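Local coordinates for protein thiosulfate sulfurtransferase (Pseudomonas aeruginosa, PDB 1YT8) that probably transfers sulfur from thiosulfate to cyanide, using a chain built of rhodanese-like domains, at residues R153-Y158 / G166-G171; G171-L176 / R238-I243; V191-A194 / R198-I201; I201-L206 / N213-L218; G221-T226 / E502-Y507. One frame throughout, in Å; residues are numbered along the deposited sequence.

The five contacts lie in and around the rhodanese-like domain with the parallel sheet 131-132, 147-151, 167-168, 188-192 and 215-218. Interactions 3, 4 and 5 are buried; interactions 1 and 2 are partly exposed. Interactions 3 and 4 share helix 197-208 and set it against neighbouring strands. Interaction 1 reaches the same sheet at its outermost strand 167-168, and it shares Gly171 with interaction 2. Chemistry follows position. Interaction 3 builds the anion pocket from N-H groups and an arginine. Interaction 1 mixes ring packing with polar bonds. Interactions 2, 4 and 5 are mainly apolar, and 2 and 5 bring in segments from farther along the chain.

Interaction 1: residues R153-Y158 / G166-G171; sequences RRFDEY and GISVPG
The Tyr158 ring receives Ser168 CB over one face in a CH-pi contact. CB stands 3.9 Å from the ring centroid and 17° off the ring normal. At the edge of the same ring lies Gly166 O. The Phe155 ring also meets Ser168, but by its edge, with CD1 3.4 Å from OG. Arg239 pairs with the Phe155 ring by a cation-pi interaction. Ser168 therefore sits between a face and an edge. With chi1 at 162° the phenol points away from the Tyr158 backbone N and reaches the strand. There Tyr158 OH donates to Gly166 O at 2.8 Å, from 39° above the carbonyl plane. Arg238 NH1 also bonds this oxygen. A water takes the proton of Ser168 OG and donates to Arg153 O, each at 2.7 Å, tying the helix start to the strand. Pro170 CG packs on that same Arg153 O at 3.6 Å. Within segment 153-158, Arg154 grips the Asp156 carboxylate side-on through NE and NH2, while Glu157 OE1 lies over the face of the Arg154 guanidinium and is also salt-bridged to Arg198. The arrangement belongs to the beta-alpha-beta unit of strand 147-151, helix 155-160 and strand 167-168 in a rhodanese-like domain.

Interaction 2: residues G171-L176 / R238-I243; sequences GAELVL and RRFGAI
Leu176 and Ile243 meet at about a right angle, methyl against methyl. Their CD1 atoms are 3.3 Å apart, tighter than usual van der Waals contact. Ile243 CD1 also lies 3.5 Å from Leu176 O, so it rests against both the side chain and the backbone of the helix. Ile243 CG1 stands between its backbone N and carbonyl carbon (chi1 64°), and the chain extends from there to the leucine. Ile243 CG2 comes to the same carbonyl oxygen, Leu176 O, at 3.9 Å. The second pair is looser. Glu173 CG approaches Phe240 CE2 at 4.1 Å, neither squarely over the ring nor at its edge. The carboxylate and ring planes are nearly parallel, only 8° apart. Glu173 is bent at chi2 (-68°), which turns the carboxylate aside while its aliphatic part faces the phenylalanine. The charge is held elsewhere: Glu173 OE1 pairs with Arg177 and OE2 with Arg334. Arg239 CG covers one face of the Phe240 ring, toward its rim. Both pairs touch through carbon atoms; the one charged end, that of Glu173, goes to arginines outside the two segments. Segment 238-243 has no regular helix or strand and follows helix 221-227. Its backbone bonds Ser168 of strand 167-168 through Arg238 and Phe240. It then passes along helix 174-181, where Phe240 and Ile243 both touch Arg177. Helix 334-344 packs on segment 171-176 through Ala172, Val175 and Leu176.

Interaction 3: residues V191-A194 / R198-I201; sequences VNCA and RSII. With SO3 (sulfite ion), chain B.
Arg198 begins its contact at CB, 3.8 Å from Cys193 CB and also close to O3 of the bound sulfite. CG follows, still alongside O3. A bend at chi3 (-67°) then folds the chain so that the guanidinium presents its edge to the anion. NE donates to O3 at 2.9 Å with an almost straight N-H...O angle of 171°. NH2 donates to O1, also at 2.9 Å. At the far end NH1 is occupied by a salt bridge to Glu157 OE1 and a hydrogen bond to Gln309 OE1, which probably fix the rotation of the group. The backbone N of Arg198 gives O3 a second bond of 2.8 Å, so this oxygen is gripped twice by one residue. O1 is likewise held twice, by Arg198 NH2 and by Ala194 N, and Gly195 N bonds the sulfite as well. Elsewhere in the contact, Ser199 CB packs against Val191 O at 3.4 Å, while its OG bonds Arg196 O. Val191 CG1 lies 4.0 Å from Ser199 CA, so strand and helix start are closely apposed. Asn192 ND2 bonds Cys193 O and also Asp151 OD2, which braces the loop. Cys193 SG is covalently joined to the sulfite sulfur at 2.0 Å. The sulfite probably came from the crystallisation liquor. Still, a cysteine whose bound anion is held by loop and helix-start N-H groups is as in the rhodanese active-site loop. The covalent adduct is consistent with Cys193 being the sulfur-carrying cysteine, and the ring of donors would stabilise an anion on it.

Interaction 4: residues I201-L206 / N213-L218; sequences IGTQSL and NPVAAL
Val215 CG1 is touched by two residues one turn apart, Thr203 through CG2 and Leu206 through CD1, each at 3.8 Å. Leu206 crosses the valine at about a right angle, whereas Thr203 and Val215 slide past each other in opposite directions. Thr203 CG2 lies anti to its backbone N, with OG1 beside that N (chi1 -62°). The methyl thus goes to the valine and the hydroxyl to Ala217. Ala217 CB sits 3.3 Å from Thr203 OG1, a snug fit. The polar bonds stay off the strand. Thr203 OG1 bonds Ser199 O one turn earlier; it comes near Ala217 N, but the angle is poor for a bond. Ser205 OG donates to Ile201 O at 2.6 Å, and Ser205 N reaches the same oxygen at 2.8 Å from the opposite face of its plane. Trp341 NE1 is also bonded to Ser205 OG. Helix 201-206 runs antiparallel to strand 215-218, at 177° and 7.5 Å between axes. The strand lies between 131-132 and 188-192 in the parallel sheet. The helix also packs on 188-192 through Val189 and Val191, and Ile201 meets Phe119 of helix 114-127 and Trp341 of helix 334-344.

Interaction 5: residues G221-T226 / E502-Y507; sequences GTIGWT and EAMQGY
Ile223, which packs on Met504 and Tyr507, has its backbone N bonded to Ala194 O. The hydroxyl of Thr222 reaches this same oxygen with a weak bond. Two groups at the start of helix 221-227 thus hold one carbonyl of the sulfite-binding loop. From that anchored position the Ile223 side chain reaches out to helix 501-512. Its CG2 branch touches Met504 CB at 3.7 Å. Its CG1 lies against the tip of the same residue, a selenomethionine, with CE at 3.9 Å and SE at 4.1 Å. The bend of Met504 at chi3 (136°) lays its end alongside the isoleucine. Ile223 CG1 lies anti to the carbonyl carbon (chi1 -77°), and CD1 extends from it to Tyr507 CD2 at 4.1 Å. The two side chains meet there at about a right angle. The phenol end of Tyr507 is hydrogen-bonded to Lys117 NZ. Its ring also meets those of Tyr494 and Trp510. Between segments 221-226 and 502-507 the contact is carbon and selenium packing. Arg501, at the start of helix 501-512, bonds Thr226 O. Apolar packing, with this bond beside it, joins helix 501-512 to a helix whose first turn contacts the loop that carries Cys193.

Interaction 1: residues R153-Y158 / G166-G171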
# COMPACT_ATOMS: atom_id res chain seq x y z
N ARG A 153 11.34 7.52 1.92
CA ARG A 153 10.13 7.26 1.14
C ARG A 153 10.44 6.67 -0.23
O ARG A 153 11.60 6.41 -0.56
CB ARG A 153 9.34 8.56 0.96
CG ARG A 153 8.95 9.25 2.26
CD ARG A 153 8.35 10.62 1.96
NE ARG A 153 9.35 11.55 1.45
CZ ARG A 153 9.06 12.65 0.75
NH1 ARG A 153 7.79 12.94 0.48
NH2 ARG A 153 10.03 13.44 0.32
N ARG A 154 9.41 6.47 -1.04
CA ARG A 154 9.61 5.96 -2.40
C ARG A 154 10.29 7.08 -3.18
O ARG A 154 10.13 8.25 -2.84
CB ARG A 154 8.27 5.65 -3.08
CG ARG A 154 7.48 4.51 -2.48
CD ARG A 154 6.34 4.12 -3.44
NE ARG A 154 5.55 5.28 -3.83
CZ ARG A 154 4.49 5.73 -3.16
NH1 ARG A 154 4.08 5.12 -2.06
NH2 ARG A 154 3.85 6.81 -3.59
N PHE A 155 11.02 6.73 -4.23
CA PHE A 155 11.71 7.74 -5.02
C PHE A 155 10.75 8.78 -5.60
O PHE A 155 11.10 9.96 -5.68
CB PHE A 155 12.50 7.08 -6.16
CG PHE A 155 13.38 8.04 -6.91
CD1 PHE A 155 14.47 8.64 -6.28
CD2 PHE A 155 13.11 8.36 -8.24
CE1 PHE A 155 15.27 9.55 -6.96
CE2 PHE A 155 13.90 9.26 -8.93
CZ PHE A 155 14.99 9.87 -8.29
N ASP A 156 9.56 8.36 -6.02
CA ASP A 156 8.61 9.33 -6.58
C ASP A 156 8.13 10.35 -5.55
O ASP A 156 7.82 11.49 -5.90
CB ASP A 156 7.40 8.62 -7.22
CG ASP A 156 6.61 7.79 -6.22
OD1 ASP A 156 7.06 6.68 -5.88
OD2 ASP A 156 5.54 8.26 -5.79
N GLU A 157 8.07 9.95 -4.29
CA GLU A 157 7.65 10.87 -3.24
C GLU A 157 8.76 11.89 -3.04
O GLU A 157 8.51 13.09 -2.93
CB GLU A 157 7.40 10.12 -1.93
CG GLU A 157 6.14 9.28 -1.92
CD GLU A 157 6.00 8.48 -0.64
OE1 GLU A 157 6.63 7.41 -0.55
OE2 GLU A 157 5.27 8.94 0.27
N TYR A 158 9.99 11.39 -2.98
CA TYR A 158 11.17 12.23 -2.81
C TYR A 158 11.25 13.25 -3.95
O TYR A 158 11.63 14.40 -3.73
CB TYR A 158 12.42 11.34 -2.78
CG TYR A 158 13.73 12.06 -3.04
CD1 TYR A 158 14.40 12.73 -2.02
CD2 TYR A 158 14.29 12.07 -4.32
CE1 TYR A 158 15.60 13.41 -2.27
CE2 TYR A 158 15.49 12.74 -4.58
CZ TYR A 158 16.13 13.40 -3.55
OH TYR A 158 17.30 14.08 -3.83
N GLY A 166 18.79 16.57 0.47
CA GLY A 166 18.38 15.21 0.77
C GLY A 166 18.73 14.20 -0.31
O GLY A 166 18.77 14.52 -1.50
N ILE A 167 18.98 12.96 0.12
CA ILE A 167 19.34 11.86 -0.77
C ILE A 167 18.30 10.75 -0.61
O ILE A 167 18.00 10.35 0.50
CB ILE A 167 20.72 11.29 -0.40
CG1 ILE A 167 21.77 12.41 -0.47
CG2 ILE A 167 21.08 10.13 -1.33
CD1 ILE A 167 23.09 12.07 0.20
N SER A 168 17.77 10.26 -1.72
CA SER A 168 16.78 9.20 -1.67
C SER A 168 17.37 7.85 -1.27
O SER A 168 18.25 7.31 -1.95
CB SER A 168 16.08 9.06 -3.02
OG SER A 168 15.22 7.93 -3.03
N VAL A 169 16.91 7.32 -0.14
CA VAL A 169 17.36 6.02 0.35
C VAL A 169 16.16 5.34 1.01
O VAL A 169 16.00 5.39 2.23
CB VAL A 169 18.50 6.16 1.40
CG1 VAL A 169 19.07 4.77 1.73
CG2 VAL A 169 19.60 7.07 0.88
N PRO A 170 15.30 4.71 0.20
CA PRO A 170 14.10 4.01 0.69
C PRO A 170 14.39 3.16 1.93
O PRO A 170 15.42 2.51 2.03
CB PRO A 170 13.66 3.18 -0.51
CG PRO A 170 14.04 4.07 -1.66
CD PRO A 170 15.43 4.53 -1.26
N GLY A 171 13.44 3.19 2.86
CA GLY A 171 13.54 2.47 4.12
C GLY A 171 14.44 1.26 4.29
O GLY A 171 15.34 1.27 5.13
O HOH W 1 13.47 8.29 -1.06

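Interaction 2: residues G171-L176 / R238-I243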
# COMPACT_ATOMS: atom_id res chain seq x y z
N GLY A 171 13.44 3.19 2.86
CA GLY A 171 13.54 2.47 4.12
C GLY A 171 14.44 1.26 4.29
O GLY A 171 15.34 1.27 5.13
N ALA A 172 14.18 0.20 3.53
CA ALA A 172 14.97 -1.02 3.66
C ALA A 172 16.42 -0.88 3.19
O ALA A 172 17.27 -1.69 3.57
CB ALA A 172 14.29 -2.17 2.92
N GLU A 173 16.70 0.14 2.39
CA GLU A 173 18.04 0.36 1.87
C GLU A 173 18.97 1.06 2.86
O GLU A 173 20.19 1.03 2.70
CB GLU A 173 17.98 1.21 0.59
CG GLU A 173 17.10 0.68 -0.54
CD GLU A 173 17.63 -0.60 -1.17
OE1 GLU A 173 18.86 -0.81 -1.16
OE2 GLU A 173 16.81 -1.39 -1.70
N LEU A 174 18.41 1.69 3.89
CA LEU A 174 19.21 2.43 4.86
C LEU A 174 20.42 1.71 5.46
O LEU A 174 21.55 2.19 5.35
CB LEU A 174 18.30 2.96 5.98
CG LEU A 174 17.36 4.09 5.53
CD1 LEU A 174 16.31 4.33 6.60
CD2 LEU A 174 18.16 5.36 5.27
N VAL A 175 20.20 0.57 6.10
CA VAL A 175 21.31 -0.17 6.70
C VAL A 175 22.30 -0.66 5.65
O VAL A 175 23.51 -0.74 5.91
CB VAL A 175 20.78 -1.36 7.53
CG1 VAL A 175 21.94 -2.17 8.10
CG2 VAL A 175 19.91 -0.83 8.67
N LEU A 176 21.80 -0.96 4.46
CA LEU A 176 22.66 -1.45 3.38
C LEU A 176 23.53 -0.38 2.71
O LEU A 176 24.67 -0.66 2.35
CB LEU A 176 21.80 -2.12 2.30
CG LEU A 176 22.51 -2.69 1.06
CD1 LEU A 176 23.37 -3.88 1.45
CD2 LEU A 176 21.48 -3.11 0.02
N ARG A 238 19.05 13.07 -6.24
CA ARG A 238 20.15 12.48 -5.47
C ARG A 238 19.68 11.12 -4.97
O ARG A 238 18.59 11.00 -4.41
CB ARG A 238 20.52 13.37 -4.29
CG ARG A 238 20.69 14.83 -4.67
CD ARG A 238 21.34 15.62 -3.54
NE ARG A 238 21.17 17.05 -3.74
CZ ARG A 238 20.07 17.72 -3.44
NH1 ARG A 238 19.03 17.09 -2.91
NH2 ARG A 238 19.99 19.03 -3.67
N ARG A 239 20.51 10.11 -5.16
CA ARG A 239 20.14 8.77 -4.74
C ARG A 239 21.34 7.92 -4.34
O ARG A 239 22.48 8.23 -4.69
CB ARG A 239 19.36 8.10 -5.88
CG ARG A 239 19.18 6.60 -5.75
CD ARG A 239 17.82 6.13 -6.23
NE ARG A 239 17.48 6.58 -7.58
CZ ARG A 239 16.42 6.15 -8.26
NH1 ARG A 239 15.60 5.25 -7.72
NH2 ARG A 239 16.17 6.62 -9.48
N PHE A 240 21.07 6.86 -3.58
CA PHE A 240 22.12 5.95 -3.14
C PHE A 240 22.73 5.29 -4.37
O PHE A 240 22.15 5.31 -5.46
CB PHE A 240 21.53 4.88 -2.22
CG PHE A 240 20.53 3.97 -2.90
CD1 PHE A 240 20.96 2.89 -3.66
CD2 PHE A 240 19.17 4.22 -2.80
CE1 PHE A 240 20.05 2.06 -4.31
CE2 PHE A 240 18.24 3.41 -3.45
CZ PHE A 240 18.68 2.33 -4.21
N GLY A 241 23.90 4.70 -4.19
CA GLY A 241 24.56 4.03 -5.30
C GLY A 241 24.88 2.59 -4.97
O GLY A 241 24.51 2.09 -3.90
N ALA A 242 25.57 1.92 -5.88
CA ALA A 242 25.98 0.54 -5.68
C ALA A 242 27.01 0.56 -4.56
O ALA A 242 27.73 1.54 -4.39
CB ALA A 242 26.59 -0.01 -6.96
N ILE A 243 27.08 -0.52 -3.79
CA ILE A 243 28.02 -0.60 -2.69
C ILE A 243 29.07 -1.68 -2.93
O ILE A 243 28.91 -2.52 -3.81
CB ILE A 243 27.31 -0.90 -1.36
CG1 ILE A 243 26.65 -2.28 -1.43
CG2 ILE A 243 26.26 0.17 -1.09
CD1 ILE A 243 26.10 -2.76 -0.10

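Interaction 3: residues V191-A194 / R198-I201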
# COMPACT_ATOMS: atom_id res chain seq x y z
N VAL A 191 17.40 11.01 9.07
CA VAL A 191 16.42 10.33 8.22
C VAL A 191 15.10 11.09 8.24
O VAL A 191 14.61 11.48 9.30
CB VAL A 191 16.16 8.87 8.70
CG1 VAL A 191 15.22 8.17 7.72
CG2 VAL A 191 17.48 8.10 8.83
N ASN A 192 14.51 11.29 7.06
CA ASN A 192 13.23 11.99 6.98
C ASN A 192 12.25 11.24 6.09
O ASN A 192 12.62 10.34 5.34
CB ASN A 192 13.38 13.40 6.40
CG ASN A 192 13.44 13.42 4.87
OD1 ASN A 192 14.51 13.28 4.28
ND2 ASN A 192 12.28 13.56 4.23
N CYS A 193 10.98 11.61 6.22
CA CYS A 193 9.93 11.09 5.37
C CYS A 193 9.02 12.31 5.27
O CYS A 193 9.50 13.43 5.51
CB CYS A 193 9.23 9.86 5.98
SG CYS A 193 8.08 10.12 7.34
N ALA A 194 7.76 12.14 4.91
CA ALA A 194 6.84 13.27 4.81
C ALA A 194 6.30 13.66 6.18
O ALA A 194 6.16 14.84 6.49
CB ALA A 194 5.69 12.92 3.87
N ARG A 198 8.07 6.60 8.65
CA ARG A 198 9.27 6.04 8.04
C ARG A 198 10.57 6.64 8.57
O ARG A 198 11.61 5.98 8.53
CB ARG A 198 9.17 6.14 6.51
CG ARG A 198 8.22 5.09 5.93
CD ARG A 198 7.85 5.35 4.47
NE ARG A 198 7.04 6.56 4.32
CZ ARG A 198 6.52 6.99 3.17
NH1 ARG A 198 6.71 6.31 2.05
NH2 ARG A 198 5.81 8.10 3.15
N SER A 199 10.52 7.86 9.10
CA SER A 199 11.74 8.47 9.64
C SER A 199 12.09 7.82 10.98
O SER A 199 13.27 7.65 11.29
CB SER A 199 11.57 9.99 9.82
OG SER A 199 10.74 10.32 10.92
N ILE A 200 11.07 7.45 11.76
CA ILE A 200 11.30 6.80 13.05
C ILE A 200 11.84 5.39 12.82
O ILE A 200 12.84 4.98 13.43
CB ILE A 200 9.98 6.70 13.87
CG1 ILE A 200 9.51 8.09 14.28
CG2 ILE A 200 10.20 5.83 15.12
CD1 ILE A 200 8.09 8.12 14.84
N ILE A 201 11.19 4.64 11.93
CA ILE A 201 11.60 3.28 11.62
C ILE A 201 13.01 3.28 11.01
O ILE A 201 13.83 2.43 11.34
CB ILE A 201 10.61 2.62 10.63
CG1 ILE A 201 9.22 2.52 11.26
CG2 ILE A 201 11.12 1.24 10.23
CD1 ILE A 201 9.18 1.66 12.52
S SO3 B . 6.28 9.39 6.83
O1 SO3 B . 6.23 9.90 5.44
O2 SO3 B . 5.11 9.83 7.61
O3 SO3 B . 6.43 7.91 6.87

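Interaction 4: residues I201-L206 / N213-L218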
# COMPACT_ATOMS: atom_id res chain seq x y z
N ILE A 201 11.19 4.64 11.93
CA ILE A 201 11.60 3.28 11.62
C ILE A 201 13.01 3.28 11.01
O ILE A 201 13.83 2.43 11.34
CB ILE A 201 10.61 2.62 10.63
CG1 ILE A 201 9.22 2.52 11.26
CG2 ILE A 201 11.12 1.24 10.23
CD1 ILE A 201 9.18 1.66 12.52
N GLY A 202 13.28 4.24 10.13
CA GLY A 202 14.59 4.32 9.50
C GLY A 202 15.69 4.66 10.49
O GLY A 202 16.77 4.08 10.46
N THR A 203 15.42 5.62 11.37
CA THR A 203 16.41 6.02 12.36
C THR A 203 16.67 4.87 13.32
O THR A 203 17.82 4.54 13.60
CB THR A 203 15.94 7.25 13.16
OG1 THR A 203 15.76 8.35 12.27
CG2 THR A 203 16.96 7.63 14.22
N GLN A 204 15.61 4.24 13.80
CA GLN A 204 15.77 3.13 14.73
C GLN A 204 16.42 1.92 14.05
O GLN A 204 17.11 1.15 14.71
CB GLN A 204 14.42 2.75 15.37
CG GLN A 204 14.58 1.88 16.62
CD GLN A 204 15.44 2.54 17.70
OE1 GLN A 204 16.36 1.92 18.24
NE2 GLN A 204 15.14 3.79 18.02
N SER A 205 16.21 1.77 12.75
CA SER A 205 16.83 0.66 12.01
C SER A 205 18.35 0.79 12.09
O SER A 205 19.06 -0.18 12.36
CB SER A 205 16.43 0.67 10.53
OG SER A 205 15.07 0.33 10.34
N LEU A 206 18.83 2.01 11.85
CA LEU A 206 20.26 2.29 11.89
C LEU A 206 20.84 2.11 13.28
O LEU A 206 21.97 1.64 13.44
CB LEU A 206 20.53 3.71 11.38
CG LEU A 206 20.22 3.94 9.89
CD1 LEU A 206 20.36 5.41 9.55
CD2 LEU A 206 21.16 3.09 9.04
N ASN A 213 27.78 6.33 13.46
CA ASN A 213 27.35 7.71 13.27
C ASN A 213 26.23 8.15 14.20
O ASN A 213 25.38 7.35 14.59
CB ASN A 213 26.81 7.92 11.85
CG ASN A 213 27.75 7.42 10.78
OD1 ASN A 213 28.48 8.19 10.16
ND2 ASN A 213 27.73 6.11 10.56
N PRO A 214 26.22 9.44 14.59
CA PRO A 214 25.15 9.90 15.46
C PRO A 214 23.95 9.98 14.52
O PRO A 214 24.04 10.58 13.44
CB PRO A 214 25.64 11.28 15.92
CG PRO A 214 26.50 11.74 14.77
CD PRO A 214 27.24 10.48 14.38
N VAL A 215 22.83 9.36 14.90
CA VAL A 215 21.65 9.34 14.05
C VAL A 215 20.43 9.99 14.68
O VAL A 215 20.27 9.97 15.90
CB VAL A 215 21.26 7.88 13.68
CG1 VAL A 215 20.30 7.87 12.51
CG2 VAL A 215 22.50 7.07 13.38
N ALA A 216 19.56 10.56 13.85
CA ALA A 216 18.35 11.19 14.35
C ALA A 216 17.34 11.36 13.23
O ALA A 216 17.69 11.46 12.05
CB ALA A 216 18.67 12.56 14.96
N ALA A 217 16.06 11.38 13.59
CA ALA A 217 15.02 11.57 12.60
C ALA A 217 14.72 13.06 12.48
O ALA A 217 14.85 13.80 13.46
CB ALA A 217 13.76 10.83 13.03
N LEU A 218 14.38 13.51 11.28
CA LEU A 218 13.98 14.90 11.11
C LEU A 218 12.56 14.87 11.66
O LEU A 218 11.68 14.23 11.07
CB LEU A 218 13.96 15.32 9.64
CG LEU A 218 13.22 16.63 9.36
CD1 LEU A 218 13.85 17.77 10.16
CD2 LEU A 218 13.25 16.94 7.87

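Interaction 5: residues G221-T226 / E502-Y507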
# COMPACT_ATOMS: atom_id res chain seq x y z
N GLY A 221 9.20 15.45 9.45
CA GLY A 221 9.53 15.53 8.03
C GLY A 221 9.26 16.77 7.19
O GLY A 221 9.42 17.90 7.65
N THR A 222 8.87 16.55 5.93
CA THR A 222 8.60 17.65 5.02
C THR A 222 7.43 18.50 5.51
O THR A 222 7.38 19.70 5.25
CB THR A 222 8.33 17.15 3.56
OG1 THR A 222 7.20 16.27 3.54
CG2 THR A 222 9.54 16.40 3.04
N ILE A 223 6.50 17.88 6.22
CA ILE A 223 5.36 18.59 6.79
C ILE A 223 5.91 19.59 7.81
O ILE A 223 5.55 20.77 7.81
CB ILE A 223 4.38 17.62 7.50
CG1 ILE A 223 3.54 16.89 6.45
CG2 ILE A 223 3.48 18.39 8.48
CD1 ILE A 223 2.58 15.85 7.02
N GLY A 224 6.79 19.10 8.67
CA GLY A 224 7.39 19.94 9.69
C GLY A 224 8.27 21.02 9.10
O GLY A 224 8.39 22.12 9.66
N TRP A 225 8.91 20.72 7.98
CA TRP A 225 9.79 21.67 7.30
C TRP A 225 8.94 22.85 6.82
O TRP A 225 9.30 24.01 6.99
CB TRP A 225 10.48 20.98 6.12
CG TRP A 225 11.72 21.68 5.64
CD1 TRP A 225 11.83 22.53 4.57
CD2 TRP A 225 13.04 21.58 6.20
NE1 TRP A 225 13.13 22.97 4.44
CE2 TRP A 225 13.89 22.40 5.43
CE3 TRP A 225 13.58 20.88 7.29
CZ2 TRP A 225 15.26 22.54 5.71
CZ3 TRP A 225 14.94 21.01 7.57
CH2 TRP A 225 15.76 21.84 6.78
N THR A 226 7.79 22.54 6.23
CA THR A 226 6.88 23.56 5.73
C THR A 226 6.29 24.36 6.90
O THR A 226 6.24 25.59 6.86
CB THR A 226 5.73 22.93 4.92
OG1 THR A 226 6.27 22.28 3.77
CG2 THR A 226 4.73 24.00 4.48
N GLU A 502 -3.40 23.29 8.04
CA GLU A 502 -4.30 22.75 9.06
C GLU A 502 -4.42 21.23 8.93
O GLU A 502 -4.45 20.52 9.94
CB GLU A 502 -5.69 23.38 8.94
CG GLU A 502 -5.72 24.90 9.12
CD GLU A 502 -5.10 25.65 7.95
OE1 GLU A 502 -5.52 25.41 6.80
OE2 GLU A 502 -4.20 26.49 8.18
N ALA A 503 -4.51 20.74 7.70
CA ALA A 503 -4.62 19.31 7.46
C ALA A 503 -3.32 18.60 7.81
O ALA A 503 -3.33 17.49 8.35
CB ALA A 503 -4.98 19.06 6.00
N MSE A 504 -2.19 19.24 7.52
CA MSE A 504 -0.90 18.64 7.81
C MSE A 504 -0.63 18.58 9.31
O MSE A 504 -0.15 17.57 9.81
CB MSE A 504 0.22 19.40 7.09
CG MSE A 504 0.12 19.31 5.57
SE MSE A 504 1.66 20.07 4.67
CE MSE A 504 1.94 18.69 3.33
N GLN A 505 -0.95 19.65 10.03
CA GLN A 505 -0.75 19.64 11.48
C GLN A 505 -1.72 18.63 12.09
O GLN A 505 -1.40 17.94 13.05
CB GLN A 505 -1.01 21.03 12.07
CG GLN A 505 -0.88 21.08 13.59
CD GLN A 505 0.52 20.71 14.08
OE1 GLN A 505 1.50 21.33 13.67
NE2 GLN A 505 0.60 19.72 14.95
N GLY A 506 -2.92 18.55 11.51
CA GLY A 506 -3.92 17.63 12.01
C GLY A 506 -3.45 16.19 11.89
O GLY A 506 -3.79 15.34 12.71
N TYR A 507 -2.66 15.92 10.85
CA TYR A 507 -2.12 14.58 10.62
C TYR A 507 -1.15 14.24 11.75
O TYR A 507 -1.16 13.13 12.28
CB TYR A 507 -1.40 14.52 9.28
CG TYR A 507 -0.88 13.15 8.94
CD1 TYR A 507 -1.76 12.11 8.61
CD2 TYR A 507 0.49 12.87 8.98
CE1 TYR A 507 -1.29 10.83 8.33
CE2 TYR A 507 0.97 11.59 8.70
CZ TYR A 507 0.08 10.58 8.38
OH TYR A 507 0.55 9.31 8.12